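Local coordinates for putative transcriptional regulator, IclR family (Arthrobacter aurescens, PDB 3OBF), which probably acts as a DNA-binding transcription factor of the IclR family, the fragment here being its C-terminal, GAF-like domain, at residues K103-M106 with W110-N113. Numbering follows the deposited sequence.
Sequences KESM and WAVN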
# COMPACT_ATOMS: atom_id res chain seq x y z
N LYS A 103 -3.52 -7.84 -10.25
CA LYS A 103 -2.72 -7.71 -11.47
C LYS A 103 -2.83 -6.30 -12.05
O LYS A 103 -1.83 -5.74 -12.50
CB LYS A 103 -3.12 -8.75 -12.53
CG LYS A 103 -2.47 -10.14 -12.32
CD LYS A 103 -3.15 -11.20 -13.22
CE LYS A 103 -2.91 -12.60 -12.69
NZ LYS A 103 -4.16 -13.39 -12.79
N GLU A 104 -4.03 -5.72 -12.02
CA GLU A 104 -4.22 -4.37 -12.54
C GLU A 104 -3.41 -3.34 -11.76
O GLU A 104 -2.92 -2.36 -12.32
CB GLU A 104 -5.70 -4.00 -12.59
CG GLU A 104 -6.44 -4.82 -13.68
CD GLU A 104 -7.91 -4.50 -13.80
OE1 GLU A 104 -8.54 -4.14 -12.77
OE2 GLU A 104 -8.45 -4.60 -14.93
N SER A 105 -3.23 -3.58 -10.47
CA SER A 105 -2.50 -2.64 -9.66
C SER A 105 -1.01 -2.67 -10.02
O SER A 105 -0.36 -1.64 -10.06
CB SER A 105 -2.76 -2.89 -8.18
OG SER A 105 -2.16 -4.11 -7.77
N MSE A 106 -0.50 -3.85 -10.33
CA MSE A 106 0.90 -4.01 -10.74
C MSE A 106 1.15 -3.29 -12.05
O MSE A 106 2.17 -2.61 -12.21
CB MSE A 106 1.28 -5.49 -10.86
CG MSE A 106 1.40 -6.24 -9.52
SE MSE A 106 2.72 -5.44 -8.24
CE MSE A 106 1.50 -4.33 -7.08
N TRP A 110 0.19 1.32 -8.86
CA TRP A 110 -0.33 1.52 -7.51
C TRP A 110 -1.70 0.86 -7.32
O TRP A 110 -2.45 0.74 -8.27
CB TRP A 110 -0.41 3.01 -7.15
CG TRP A 110 -1.43 3.82 -7.96
CD1 TRP A 110 -2.76 4.04 -7.65
CD2 TRP A 110 -1.19 4.53 -9.19
NE1 TRP A 110 -3.34 4.85 -8.61
CE2 TRP A 110 -2.41 5.15 -9.57
CE3 TRP A 110 -0.06 4.69 -10.01
CZ2 TRP A 110 -2.53 5.91 -10.73
CZ3 TRP A 110 -0.18 5.45 -11.17
CH2 TRP A 110 -1.41 6.05 -11.52
N ALA A 111 -1.99 0.40 -6.11
CA ALA A 111 -3.31 -0.08 -5.75
C ALA A 111 -4.09 1.05 -5.13
O ALA A 111 -3.52 2.04 -4.63
CB ALA A 111 -3.22 -1.27 -4.79
N VAL A 112 -5.41 0.90 -5.19
CA VAL A 112 -6.35 1.91 -4.81
C VAL A 112 -7.38 1.35 -3.80
O VAL A 112 -7.89 0.25 -3.97
CB VAL A 112 -7.10 2.40 -6.06
CG1 VAL A 112 -8.38 3.06 -5.67
CG2 VAL A 112 -6.23 3.38 -6.86
N ASN A 113 -7.62 2.10 -2.74
CA ASN A 113 -8.73 1.85 -1.83
C ASN A 113 -9.54 3.13 -1.76
O ASN A 113 -9.11 4.11 -1.17
CB ASN A 113 -8.19 1.44 -0.45
CG ASN A 113 -9.27 1.38 0.63
OD1 ASN A 113 -10.48 1.26 0.36
ND2 ASN A 113 -8.83 1.44 1.87
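Ser105 and Ala111 show how small residues can meet closely where a helix runs into a strand: their CA atoms lie 4.7 Å apart. The side chain to follow is that of Ser105, whose first bond points at the strand. Its CB does the touching, sitting 3.6 Å from Trp110 O. The same methylene carbon lies 3.8 Å from Ala111 CB, so it rests against the backbone where the chain enters the strand and against the Ala111 methyl. One atom further out, OG turns back to its own helix. A chi1 of 69° tucks the hydroxyl in over its own backbone, where it hydrogen-bonds to Leu102 O one turn earlier; a buried polar atom is thereby satisfied within the helix, and the carbon is what meets the strand. The contact lies where helix 92-108 passes, through a short connection, into strand 111-114, an edge strand of the antiparallel sheet within this chain of the IclR C-terminal domain, a member of the GAF clan. Ala111 is paired through its backbone with Ala125 on the neighbouring strand, while its methyl also touches Gln65 and Val66 of helix 62-69. The first side-chain bond of Trp110 leaves the helix, and its side chain packs on Val124 and Ser126 of strand 121-129 and on Asn154 and Ala161 of helix 150-170. Its carbonyl oxygen accepts a hydrogen bond from Arg108 NE.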